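Local coordinates for probable spore coat polysaccharide biosynthesis protein E (Chromobacterium violaceum ATCC 12472, PDB 3G8R) that probably acts as an N-acylneuraminate-9-phosphate synthase, pairing a zinc-binding NeuB-type TIM barrel with a SAF domain in the part of the protein present here, at residues A[49-54]-A[72-77]; A[96-101]-A[105-110]; A[60-63]-A[67-70]; A[20-25]-A[231-236]. One frame throughout, in Å; residues are numbered along the deposited sequence.

Contact 1 (A[49-54]-A[72-77]); sequences NLDTFI and ETRLQP
Arg74 meets helix 50-53 with both halves of its side chain, the charged tip reaching Asp51 and the aliphatic stem lying against Leu50. The ionic part is a salt bridge in which Arg74 NH1 donates to Asp51 OD1 over 2.9 Å. It is a bent bond, with an N-H...O angle of 131°. On the arginine side the oxygen lies close to the guanidinium plane; on the aspartate side the nitrogen comes from above the carboxylate, and the two planes are turned 54° apart. A single nitrogen holds a single oxygen here, so the pair lacks the two-point grip that would fix its rotation.

The apolar part depends on an arginine stretched out from CG to NE, with CG opposite the backbone N (chi1 -174°). Leu50 and Arg74 run past each other in opposite directions. Leu50 CD2 packs on Arg74 CG at 3.6 Å, near the root of the arginine, while Leu50 CB lies over one face of the guanidinium, 3.6 Å from Arg74 NH2. Gln76 OE1 sits at the guanidinium edge, in its plane.

Backbone bonding holds the short helix: Phe53 N donates to Asn49 O at 2.7 Å, Asn49 being the N-cap. On this helix Phe53 stacks on Phe303 of the second subunit. A surface salt bridge backed by leucine thus ties a one-turn helix to the linker between helices 67-72 and 77-89, an elaborated beta-alpha connection of a TIM barrel.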
loop_
_atom_site.group_PDB
_atom_site.type_symbol
_atom_site.label_atom_id
_atom_site.label_comp_id
_atom_site.label_asym_id
_atom_site.label_seq_id
_atom_site.Cartn_x
_atom_site.Cartn_y
_atom_site.Cartn_z
ATOM N N ASN A 49 23.240 -3.291 -30.248
ATOM C CA ASN A 49 24.250 -3.260 -31.281
ATOM C C ASN A 49 23.527 -3.141 -32.585
ATOM O O ASN A 49 23.176 -4.146 -33.207
ATOM C CB ASN A 49 25.069 -4.537 -31.268
ATOM C CG ASN A 49 26.362 -4.376 -31.980
ATOM O OD1 ASN A 49 26.528 -4.867 -33.100
ATOM N ND2 ASN A 49 27.298 -3.644 -31.348
ATOM N N LEU A 50 23.289 -1.895 -32.983
ATOM C CA LEU A 50 22.377 -1.605 -34.077
ATOM C C LEU A 50 22.734 -2.283 -35.391
ATOM O O LEU A 50 21.842 -2.581 -36.191
ATOM C CB LEU A 50 22.181 -0.103 -34.235
ATOM C CG LEU A 50 20.755 0.402 -33.930
ATOM C CD1 LEU A 50 20.254 0.080 -32.533
ATOM C CD2 LEU A 50 20.671 1.901 -34.178
ATOM N N ASP A 51 24.036 -2.552 -35.577
ATOM C CA ASP A 51 24.562 -3.373 -36.696
ATOM C C ASP A 51 23.928 -4.760 -36.808
ATOM O O ASP A 51 23.419 -5.123 -37.875
ATOM C CB ASP A 51 26.083 -3.548 -36.575
ATOM C CG ASP A 51 26.876 -2.324 -37.067
ATOM O OD1 ASP A 51 26.314 -1.479 -37.829
ATOM O OD2 ASP A 51 28.079 -2.232 -36.689
ATOM N N THR A 52 23.990 -5.517 -35.708
ATOM C CA THR A 52 23.455 -6.868 -35.628
ATOM C C THR A 52 21.948 -6.834 -35.364
ATOM O O THR A 52 21.188 -7.664 -35.873
ATOM C CB THR A 52 24.132 -7.689 -34.478
ATOM O OG1 THR A 52 24.118 -6.931 -33.264
ATOM C CG2 THR A 52 25.577 -8.039 -34.809
ATOM N N PHE A 53 21.525 -5.859 -34.568
ATOM C CA PHE A 53 20.228 -5.914 -33.944
ATOM C C PHE A 53 19.100 -5.663 -34.893
ATOM O O PHE A 53 18.044 -6.303 -34.798
ATOM C CB PHE A 53 20.131 -4.913 -32.803
ATOM C CG PHE A 53 18.902 -5.084 -31.981
ATOM C CD1 PHE A 53 17.820 -4.226 -32.150
ATOM C CD2 PHE A 53 18.805 -6.128 -31.082
ATOM C CE1 PHE A 53 16.658 -4.381 -31.406
ATOM C CE2 PHE A 53 17.663 -6.308 -30.324
ATOM C CZ PHE A 53 16.574 -5.427 -30.480
ATOM N N ILE A 54 19.296 -4.694 -35.774
ATOM C CA ILE A 54 18.303 -4.411 -36.788
ATOM C C ILE A 54 18.683 -5.215 -38.002
ATOM O O ILE A 54 19.746 -5.025 -38.595
ATOM C CB ILE A 54 18.217 -2.921 -37.126
ATOM C CG1 ILE A 54 17.921 -2.116 -35.846
ATOM C CG2 ILE A 54 17.197 -2.708 -38.274
ATOM C CD1 ILE A 54 17.382 -0.689 -36.060
ATOM N N GLU A 72 17.400 6.395 -35.943
ATOM C CA GLU A 72 17.578 7.848 -35.839
ATOM C C GLU A 72 18.345 8.336 -34.606
ATOM O O GLU A 72 19.036 9.361 -34.661
ATOM C CB GLU A 72 16.228 8.544 -35.835
ATOM C CG GLU A 72 15.574 8.693 -37.192
ATOM C CD GLU A 72 14.231 9.408 -37.096
ATOM O OE1 GLU A 72 13.777 9.952 -38.130
ATOM O OE2 GLU A 72 13.632 9.437 -35.983
ATOM N N THR A 73 18.208 7.614 -33.498
ATOM C CA THR A 73 18.782 8.059 -32.235
ATOM C C THR A 73 20.066 7.313 -31.881
ATOM O O THR A 73 20.587 7.452 -30.765
ATOM C CB THR A 73 17.776 7.921 -31.087
ATOM O OG1 THR A 73 17.238 6.603 -31.100
ATOM C CG2 THR A 73 16.644 8.915 -31.256
ATOM N N ARG A 74 20.558 6.529 -32.844
ATOM C CA ARG A 74 21.807 5.770 -32.733
ATOM C C ARG A 74 22.954 6.582 -32.090
ATOM O O ARG A 74 23.167 7.745 -32.434
ATOM C CB ARG A 74 22.194 5.264 -34.136
ATOM C CG ARG A 74 23.381 4.321 -34.242
ATOM C CD ARG A 74 23.968 4.307 -35.681
ATOM N NE ARG A 74 24.858 3.153 -35.884
ATOM C CZ ARG A 74 24.509 2.024 -36.507
ATOM N NH1 ARG A 74 25.382 1.026 -36.624
ATOM N NH2 ARG A 74 23.286 1.896 -37.024
ATOM N N LEU A 75 23.654 5.973 -31.130
ATOM C CA LEU A 75 24.902 6.538 -30.584
ATOM C C LEU A 75 26.083 5.541 -30.617
ATOM O O LEU A 75 25.900 4.327 -30.485
ATOM C CB LEU A 75 24.694 7.097 -29.172
ATOM C CG LEU A 75 23.910 8.407 -28.953
ATOM C CD1 LEU A 75 23.838 8.691 -27.471
ATOM C CD2 LEU A 75 24.522 9.603 -29.665
ATOM N N GLN A 76 27.293 6.059 -30.825
ATOM C CA GLN A 76 28.472 5.205 -30.942
ATOM C C GLN A 76 29.051 4.938 -29.559
ATOM O O GLN A 76 28.960 5.790 -28.686
ATOM C CB GLN A 76 29.517 5.835 -31.872
ATOM C CG GLN A 76 29.043 6.067 -33.328
ATOM C CD GLN A 76 28.980 4.791 -34.168
ATOM O OE1 GLN A 76 27.936 4.461 -34.743
ATOM N NE2 GLN A 76 30.103 4.066 -34.240
ATOM N N PRO A 77 29.636 3.742 -29.351
ATOM C CA PRO A 77 30.241 3.319 -28.084
ATOM C C PRO A 77 31.048 4.414 -27.425
ATOM O O PRO A 77 31.050 4.549 -26.211
ATOM C CB PRO A 77 31.181 2.202 -28.518
ATOM C CG PRO A 77 30.501 1.587 -29.680
ATOM C CD PRO A 77 29.658 2.650 -30.345
#

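Contact 2 (A[96-101]-A[105-110]); sequences CTPFDE and DLIEAH
Ile107 CG1 stands at chi1 -87°, which puts CG2 anti to the backbone N, and chi2 159° carries CD1 on in an extended chain, sending the ethyl branch toward strand 93-98. There it meets Cys96, whose SG is itself opposite its backbone N (chi1 -175°). This sets SG beside the same branch that CB already meets: Cys96 CB is 3.8 Å from Ile107 CG1, and Cys96 SG is equally far from that atom. One step on, the methyl end rests on the proline ring. Ile107 CD1 comes within 3.6 Å of Pro98 CB and 3.8 Å of Pro98 CD, so that the methyl touches a broad part of the ring and not one corner.

The second link is made by the backbone. Asp105 N donates to Glu101 O at 3.3 Å, an ordinary i to i+4 bond of the first turn of helix 101-109. The acidic ends of these two residues diverge. Asp105 OD1 forms a salt bridge with Arg130, whereas Glu101 OE2 forms one with Arg280 of the second subunit, so the start of this helix also takes part in the dimer interface.

The alternation along the strand explains the division of labour, with Cys96 and Pro98 facing the helix and Thr97 directed away from it, its OG1 bonded to Lys44. Strand 93-98 lies between strands 40-47 and 114-117 in the parallel barrel, and Tyr47 of the former also touches Ile107. Helix 101-109 covers this part of the sheet as the helical arm of the beta-alpha-beta unit that leads on to strand 114-117.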
loop_
_atom_site.group_PDB
_atom_site.type_symbol
_atom_site.label_atom_id
_atom_site.label_comp_id
_atom_site.label_asym_id
_atom_site.label_seq_id
_atom_site.Cartn_x
_atom_site.Cartn_y
_atom_site.Cartn_z
ATOM N N CYS A 96 22.382 -0.179 -16.967
ATOM C CA CYS A 96 22.120 -0.360 -18.402
ATOM C C CYS A 96 21.341 -1.632 -18.820
ATOM O O CYS A 96 21.487 -2.708 -18.226
ATOM C CB CYS A 96 23.416 -0.267 -19.203
ATOM S SG CYS A 96 23.074 -0.348 -20.976
ATOM N N THR A 97 20.518 -1.483 -19.850
ATOM C CA THR A 97 19.766 -2.594 -20.421
ATOM C C THR A 97 20.340 -2.988 -21.777
ATOM O O THR A 97 20.179 -2.258 -22.778
ATOM C CB THR A 97 18.311 -2.218 -20.629
ATOM O OG1 THR A 97 17.811 -1.654 -19.429
ATOM C CG2 THR A 97 17.474 -3.418 -21.018
ATOM N N PRO A 98 20.985 -4.157 -21.822
ATOM C CA PRO A 98 21.480 -4.718 -23.054
ATOM C C PRO A 98 20.350 -5.454 -23.748
ATOM O O PRO A 98 19.465 -5.987 -23.094
ATOM C CB PRO A 98 22.456 -5.753 -22.552
ATOM C CG PRO A 98 21.740 -6.312 -21.362
ATOM C CD PRO A 98 21.063 -5.125 -20.717
ATOM N N PHE A 99 20.377 -5.532 -25.062
ATOM C CA PHE A 99 19.383 -6.367 -25.729
ATOM C C PHE A 99 20.071 -7.451 -26.520
ATOM O O PHE A 99 19.413 -8.412 -26.927
ATOM C CB PHE A 99 18.465 -5.524 -26.614
ATOM C CG PHE A 99 17.637 -4.548 -25.847
ATOM C CD1 PHE A 99 16.303 -4.818 -25.581
ATOM C CD2 PHE A 99 18.197 -3.371 -25.367
ATOM C CE1 PHE A 99 15.527 -3.922 -24.847
ATOM C CE2 PHE A 99 17.448 -2.477 -24.643
ATOM C CZ PHE A 99 16.105 -2.750 -24.371
ATOM N N ASP A 100 21.390 -7.277 -26.710
ATOM C CA ASP A 100 22.282 -8.174 -27.473
ATOM C C ASP A 100 23.228 -8.832 -26.519
ATOM O O ASP A 100 23.518 -8.274 -25.469
ATOM C CB ASP A 100 23.249 -7.365 -28.327
ATOM C CG ASP A 100 22.605 -6.725 -29.481
ATOM O OD1 ASP A 100 22.605 -5.483 -29.516
ATOM O OD2 ASP A 100 22.128 -7.447 -30.380
ATOM N N GLU A 101 23.802 -9.959 -26.922
ATOM C CA GLU A 101 24.920 -10.496 -26.177
ATOM C C GLU A 101 26.055 -9.513 -26.251
ATOM O O GLU A 101 26.624 -9.144 -25.230
ATOM C CB GLU A 101 25.345 -11.880 -26.669
ATOM C CG GLU A 101 24.629 -12.380 -27.921
ATOM C CD GLU A 101 23.197 -12.787 -27.639
ATOM O OE1 GLU A 101 22.979 -13.714 -26.825
ATOM O OE2 GLU A 101 22.303 -12.152 -28.232
ATOM N N ASP A 105 28.775 -7.434 -23.485
ATOM C CA ASP A 105 30.219 -7.294 -23.578
ATOM C C ASP A 105 30.552 -5.848 -23.356
ATOM O O ASP A 105 31.411 -5.504 -22.528
ATOM C CB ASP A 105 30.707 -7.719 -24.951
ATOM C CG ASP A 105 30.777 -9.225 -25.101
ATOM O OD1 ASP A 105 31.325 -9.881 -24.188
ATOM O OD2 ASP A 105 30.303 -9.755 -26.141
ATOM N N LEU A 106 29.827 -5.010 -24.085
ATOM C CA LEU A 106 30.010 -3.592 -24.047
ATOM C C LEU A 106 29.751 -3.034 -22.644
ATOM O O LEU A 106 30.562 -2.242 -22.124
ATOM C CB LEU A 106 29.063 -2.947 -25.045
ATOM C CG LEU A 106 29.582 -1.841 -25.964
ATOM C CD1 LEU A 106 28.417 -0.936 -26.410
ATOM C CD2 LEU A 106 30.719 -1.032 -25.318
ATOM N N ILE A 107 28.633 -3.432 -22.028
ATOM C CA ILE A 107 28.359 -3.008 -20.662
ATOM C C ILE A 107 29.569 -3.239 -19.763
ATOM O O ILE A 107 29.861 -2.395 -18.941
ATOM C CB ILE A 107 27.119 -3.711 -20.060
ATOM C CG1 ILE A 107 25.827 -2.956 -20.410
ATOM C CG2 ILE A 107 27.247 -3.861 -18.529
ATOM C CD1 ILE A 107 24.582 -3.829 -20.314
ATOM N N GLU A 108 30.266 -4.366 -19.936
ATOM C CA GLU A 108 31.470 -4.688 -19.160
ATOM C C GLU A 108 32.592 -3.654 -19.364
ATOM O O GLU A 108 33.156 -3.107 -18.387
ATOM C CB GLU A 108 32.010 -6.070 -19.540
ATOM C CG GLU A 108 31.006 -7.221 -19.464
ATOM C CD GLU A 108 30.946 -7.899 -18.107
ATOM O OE1 GLU A 108 30.257 -8.941 -18.013
ATOM O OE2 GLU A 108 31.581 -7.406 -17.145
ATOM N N ALA A 109 32.905 -3.402 -20.633
ATOM C CA ALA A 109 33.921 -2.432 -21.005
ATOM C C ALA A 109 33.697 -1.044 -20.379
ATOM O O ALA A 109 34.659 -0.329 -20.001
ATOM C CB ALA A 109 33.989 -2.321 -22.506
ATOM N N HIS A 110 32.425 -0.673 -20.268
ATOM C CA HIS A 110 32.075 0.639 -19.805
ATOM C C HIS A 110 32.092 0.724 -18.298
ATOM O O HIS A 110 31.984 1.803 -17.731
ATOM C CB HIS A 110 30.735 1.006 -20.369
ATOM C CG HIS A 110 30.778 1.342 -21.823
ATOM N ND1 HIS A 110 29.693 1.858 -22.502
ATOM C CD2 HIS A 110 31.786 1.264 -22.726
ATOM C CE1 HIS A 110 30.026 2.062 -23.765
ATOM N NE2 HIS A 110 31.293 1.721 -23.925
#

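Contact 3 (A[60-63]-A[67-70]); sequences GRDD and VKRF
A water molecule joins Asp62 to Lys68: it accepts from Lys68 N at 2.6 Å and donates to Asp62 OD2 at 2.9 Å. A backbone N-H in the first turn of helix 67-72 is thereby satisfied through solvent by an acid of the preceding loop.

The same carboxylate lies obliquely across the lysine stem. Asp62 CG is 3.4 Å from Lys68 CD, and Asp62 OD2 is 3.4 Å from Lys68 CB. The contact is one of packing, because the lysine chain bends further out and Lys68 NZ stays 4.6 Å from Asp62 OD1. Beside it, Arg61 O rests 3.5 Å from Val67 CG1, the methyl set opposite the valine N (chi1 179°).

Within the loop, Arg61 grips Asp63 side-on: Arg61 NE donates to Asp63 OD2 at 2.9 Å and Arg61 NH1 to Asp63 OD1 at 2.8 Å, both on the syn side of the carboxylate. This two-point salt bridge probably steadies the loop, and Arg61 also makes a cation-pi contact with Phe58.

Val67 packs on Phe303 of the second subunit. The loop and the first turn of helix 67-72 belong to the long connection after strand 40-47 of the TIM barrel, at the dimer interface.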
loop_
_atom_site.group_PDB
_atom_site.type_symbol
_atom_site.label_atom_id
_atom_site.label_comp_id
_atom_site.label_asym_id
_atom_site.label_seq_id
_atom_site.Cartn_x
_atom_site.Cartn_y
_atom_site.Cartn_z
ATOM N N GLY A 60 16.289 0.759 -42.696
ATOM C CA GLY A 60 15.704 1.867 -43.437
ATOM C C GLY A 60 14.197 1.849 -43.573
ATOM O O GLY A 60 13.626 2.664 -44.288
ATOM N N ARG A 61 13.529 0.950 -42.869
ATOM C CA ARG A 61 12.091 0.831 -43.025
ATOM C C ARG A 61 11.300 1.485 -41.907
ATOM O O ARG A 61 11.808 1.670 -40.797
ATOM C CB ARG A 61 11.696 -0.631 -43.160
ATOM C CG ARG A 61 12.037 -1.182 -44.510
ATOM C CD ARG A 61 11.832 -2.659 -44.525
ATOM N NE ARG A 61 10.422 -3.007 -44.389
ATOM C CZ ARG A 61 9.965 -4.250 -44.449
ATOM N NH1 ARG A 61 8.669 -4.491 -44.328
ATOM N NH2 ARG A 61 10.811 -5.253 -44.632
ATOM N N ASP A 62 10.057 1.840 -42.207
ATOM C CA ASP A 62 9.225 2.480 -41.208
ATOM C C ASP A 62 7.784 1.948 -41.195
ATOM O O ASP A 62 6.914 2.549 -40.596
ATOM C CB ASP A 62 9.270 4.004 -41.387
ATOM C CG ASP A 62 8.581 4.767 -40.241
ATOM O OD1 ASP A 62 7.925 5.799 -40.544
ATOM O OD2 ASP A 62 8.692 4.352 -39.047
ATOM N N ASP A 63 7.534 0.817 -41.856
ATOM C CA ASP A 63 6.182 0.259 -41.919
ATOM C C ASP A 63 5.877 -0.522 -40.658
ATOM O O ASP A 63 4.797 -1.072 -40.500
ATOM C CB ASP A 63 6.027 -0.647 -43.134
ATOM C CG ASP A 63 7.044 -1.763 -43.159
ATOM O OD1 ASP A 63 6.634 -2.940 -43.117
ATOM O OD2 ASP A 63 8.253 -1.457 -43.216
ATOM N N VAL A 67 11.795 0.434 -35.526
ATOM C CA VAL A 67 12.956 0.449 -36.404
ATOM C C VAL A 67 13.515 1.857 -36.604
ATOM O O VAL A 67 14.684 2.098 -36.345
ATOM C CB VAL A 67 12.637 -0.169 -37.754
ATOM C CG1 VAL A 67 13.853 -0.115 -38.660
ATOM C CG2 VAL A 67 12.212 -1.567 -37.552
ATOM N N LYS A 68 12.669 2.773 -37.057
ATOM C CA LYS A 68 13.106 4.109 -37.453
ATOM C C LYS A 68 13.554 4.901 -36.239
ATOM O O LYS A 68 14.589 5.602 -36.275
ATOM C CB LYS A 68 11.971 4.852 -38.170
ATOM C CG LYS A 68 12.364 6.163 -38.796
ATOM C CD LYS A 68 11.209 6.816 -39.515
ATOM C CE LYS A 68 11.222 8.341 -39.294
ATOM N NZ LYS A 68 11.105 9.138 -40.588
ATOM N N ARG A 69 12.779 4.783 -35.164
ATOM C CA ARG A 69 13.126 5.464 -33.926
ATOM C C ARG A 69 14.533 5.024 -33.474
ATOM O O ARG A 69 15.363 5.880 -33.125
ATOM C CB ARG A 69 12.030 5.268 -32.868
ATOM C CG ARG A 69 12.470 5.419 -31.427
ATOM C CD ARG A 69 12.480 6.868 -30.863
ATOM N NE ARG A 69 12.423 6.806 -29.387
ATOM C CZ ARG A 69 12.758 7.779 -28.531
ATOM N NH1 ARG A 69 13.206 8.967 -28.966
ATOM N NH2 ARG A 69 12.648 7.546 -27.216
ATOM N N PHE A 70 14.812 3.719 -33.555
ATOM C CA PHE A 70 16.102 3.190 -33.172
ATOM C C PHE A 70 17.237 3.683 -34.035
ATOM O O PHE A 70 18.292 4.071 -33.526
ATOM C CB PHE A 70 16.100 1.668 -33.191
ATOM C CG PHE A 70 15.346 1.040 -32.049
ATOM C CD1 PHE A 70 14.896 -0.267 -32.137
ATOM C CD2 PHE A 70 15.067 1.752 -30.885
ATOM C CE1 PHE A 70 14.200 -0.850 -31.084
ATOM C CE2 PHE A 70 14.358 1.160 -29.832
ATOM C CZ PHE A 70 13.928 -0.125 -29.939
HETATM O O HOH W 1 10.089 2.500 -37.261
#

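Contact 4 (A[20-25]-A[231-236]); sequences VEHGVA and DQYGIN
Tyr233 CD2 sits over one face of the His22 ring, and the contact between the two segments rests on this pair. Followed outward, the histidine begins with CB, which only grazes the tyrosine, His22 CB being 4.2 Å from Tyr233 CE2. With CG placed opposite the backbone N (chi1 -176°), the ring is carried out from the helix toward the tyrosine. His22 CG is 4.0 Å from Tyr233 CE2. On one branch, His22 CD2 makes the closest approach, 3.9 Å to Tyr233 CD2; on the other, His22 ND1 is 4.1 Å from Tyr233 CD2. At the far end His22 NE2 still lies only 4.0 Å from Tyr233 CD2.

All five ring atoms thus gather round one carbon, Tyr233 CD2, which stands 3.8 Å above the centre of the imidazole. The planes are inclined by 35° and the centroids are 4.6 Å apart, an oblique aromatic pair in which the side chains pass each other in opposite directions.

Polar bonds outside the pair help to hold both rings. His22 ND1 and NE2 make weak hydrogen bonds to His16 O and Leu228 O, and Tyr233 OH makes a weak one to Asn19 ND2. Asn19 also receives a bond from His22 N through its OD1, and so serves both partners.

The contact brings together residues more than two hundred positions apart in sequence. It fastens the start of helix 21-33, which follows the first barrel strand, to the loop after the eighth, strand 221-225, and it lies where the first and eighth beta-alpha units of the closed TIM barrel come side by side.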
loop_
_atom_site.group_PDB
_atom_site.type_symbol
_atom_site.label_atom_id
_atom_site.label_comp_id
_atom_site.label_asym_id
_atom_site.label_seq_id
_atom_site.Cartn_x
_atom_site.Cartn_y
_atom_site.Cartn_z
ATOM N N VAL A 20 24.491 13.686 -27.593
ATOM C CA VAL A 20 25.184 13.585 -26.299
ATOM C C VAL A 20 25.153 14.831 -25.413
ATOM O O VAL A 20 24.901 14.730 -24.219
ATOM C CB VAL A 20 26.656 13.175 -26.458
ATOM C CG1 VAL A 20 27.429 13.384 -25.128
ATOM C CG2 VAL A 20 26.753 11.745 -26.921
ATOM N N GLU A 21 25.476 15.987 -25.982
ATOM C CA GLU A 21 25.337 17.258 -25.288
ATOM C C GLU A 21 23.977 17.218 -24.578
ATOM O O GLU A 21 23.880 17.442 -23.355
ATOM C CB GLU A 21 25.354 18.380 -26.329
ATOM C CG GLU A 21 26.296 19.548 -26.072
ATOM C CD GLU A 21 26.493 20.417 -27.332
ATOM O OE1 GLU A 21 25.582 21.208 -27.681
ATOM O OE2 GLU A 21 27.563 20.303 -27.977
ATOM N N HIS A 22 22.935 16.903 -25.350
ATOM C CA HIS A 22 21.585 16.724 -24.804
ATOM C C HIS A 22 21.475 15.321 -24.249
ATOM O O HIS A 22 21.432 14.355 -24.985
ATOM C CB HIS A 22 20.534 16.916 -25.904
ATOM C CG HIS A 22 19.127 16.834 -25.406
ATOM N ND1 HIS A 22 18.359 15.693 -25.524
ATOM C CD2 HIS A 22 18.357 17.747 -24.764
ATOM C CE1 HIS A 22 17.175 15.911 -24.979
ATOM N NE2 HIS A 22 17.146 17.150 -24.518
ATOM N N GLY A 23 21.442 15.177 -22.952
ATOM C CA GLY A 23 21.673 13.848 -22.436
ATOM C C GLY A 23 22.694 14.058 -21.364
ATOM O O GLY A 23 22.571 13.535 -20.261
ATOM N N VAL A 24 23.693 14.871 -21.663
ATOM C CA VAL A 24 24.460 15.466 -20.577
ATOM C C VAL A 24 23.591 16.525 -19.867
ATOM O O VAL A 24 23.477 16.519 -18.639
ATOM C CB VAL A 24 25.817 15.998 -21.063
ATOM C CG1 VAL A 24 26.371 17.037 -20.109
ATOM C CG2 VAL A 24 26.779 14.847 -21.198
ATOM N N ALA A 25 22.930 17.386 -20.647
ATOM C CA ALA A 25 22.082 18.450 -20.076
ATOM C C ALA A 25 20.868 17.904 -19.316
ATOM O O ALA A 25 20.219 18.621 -18.535
ATOM C CB ALA A 25 21.640 19.423 -21.156
ATOM N N ASP A 231 13.068 23.682 -26.695
ATOM C CA ASP A 231 12.640 24.213 -27.976
ATOM C C ASP A 231 13.485 23.483 -29.026
ATOM O O ASP A 231 14.717 23.405 -28.917
ATOM C CB ASP A 231 12.755 25.749 -28.037
ATOM C CG ASP A 231 13.943 26.310 -27.222
ATOM O OD1 ASP A 231 13.791 27.450 -26.697
ATOM O OD2 ASP A 231 15.011 25.632 -27.111
ATOM N N GLN A 232 12.801 22.911 -30.016
ATOM C CA GLN A 232 13.366 21.880 -30.911
ATOM C C GLN A 232 13.930 20.656 -30.131
ATOM O O GLN A 232 15.131 20.370 -30.218
ATOM C CB GLN A 232 14.402 22.444 -31.936
ATOM C CG GLN A 232 14.473 24.013 -32.184
ATOM C CD GLN A 232 13.182 24.667 -32.742
ATOM O OE1 GLN A 232 12.455 24.077 -33.553
ATOM N NE2 GLN A 232 12.919 25.905 -32.311
ATOM N N TYR A 233 13.048 20.038 -29.315
ATOM C CA TYR A 233 13.069 18.642 -28.753
ATOM C C TYR A 233 11.794 18.449 -27.943
ATOM O O TYR A 233 11.577 19.126 -26.929
ATOM C CB TYR A 233 14.280 18.261 -27.864
ATOM C CG TYR A 233 15.527 17.847 -28.646
ATOM C CD1 TYR A 233 15.446 17.001 -29.767
ATOM C CD2 TYR A 233 16.792 18.328 -28.279
ATOM C CE1 TYR A 233 16.611 16.656 -30.513
ATOM C CE2 TYR A 233 17.951 17.983 -29.001
ATOM C CZ TYR A 233 17.862 17.149 -30.115
ATOM O OH TYR A 233 19.023 16.830 -30.807
ATOM N N GLY A 234 10.943 17.537 -28.404
ATOM C CA GLY A 234 9.726 17.196 -27.669
ATOM C C GLY A 234 9.956 16.150 -26.586
ATOM O O GLY A 234 11.095 15.722 -26.323
ATOM N N ILE A 235 8.869 15.741 -25.946
ATOM C CA ILE A 235 8.939 14.668 -24.968
ATOM C C ILE A 235 7.732 13.770 -25.150
ATOM O O ILE A 235 6.634 14.245 -25.512
ATOM C CB ILE A 235 9.022 15.206 -23.514
ATOM C CG1 ILE A 235 9.509 14.118 -22.573
ATOM C CG2 ILE A 235 7.682 15.832 -23.027
ATOM C CD1 ILE A 235 10.009 14.666 -21.237
ATOM N N ASN A 236 7.913 12.476 -24.910
ATOM C CA ASN A 236 6.756 11.627 -24.990
ATOM C C ASN A 236 5.913 11.610 -23.738
ATOM O O ASN A 236 6.180 12.273 -22.741
ATOM C CB ASN A 236 7.084 10.219 -25.467
ATOM C CG ASN A 236 8.255 9.621 -24.752
ATOM O OD1 ASN A 236 9.397 9.960 -25.037
ATOM N ND2 ASN A 236 7.990 8.730 -23.823
#

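The four contacts belong to one NeuB-type barrel and its connections. Along the chain contact 4 spans the others, joining the beginning of the barrel to its last loop; contact 3 falls between the two segments of contact 1, and contact 2 follows. Contacts 1 and 3 share the long excursion between strands 40-47 and 93-98, their centres about 12 Å apart, with Leu50 and Ile54 packed on helix 67-72. Contact 2, about 13 Å from contact 1 centre to centre, returns to the barrel wall. The centre of contact 4 lies about 19 Å from that of contact 1, where Leu75 touches Val20. Contacts 1, 2 and 3 all reach Phe303 or Arg280 of the second subunit, consistent with the domain-swapped dimers of NeuB relatives.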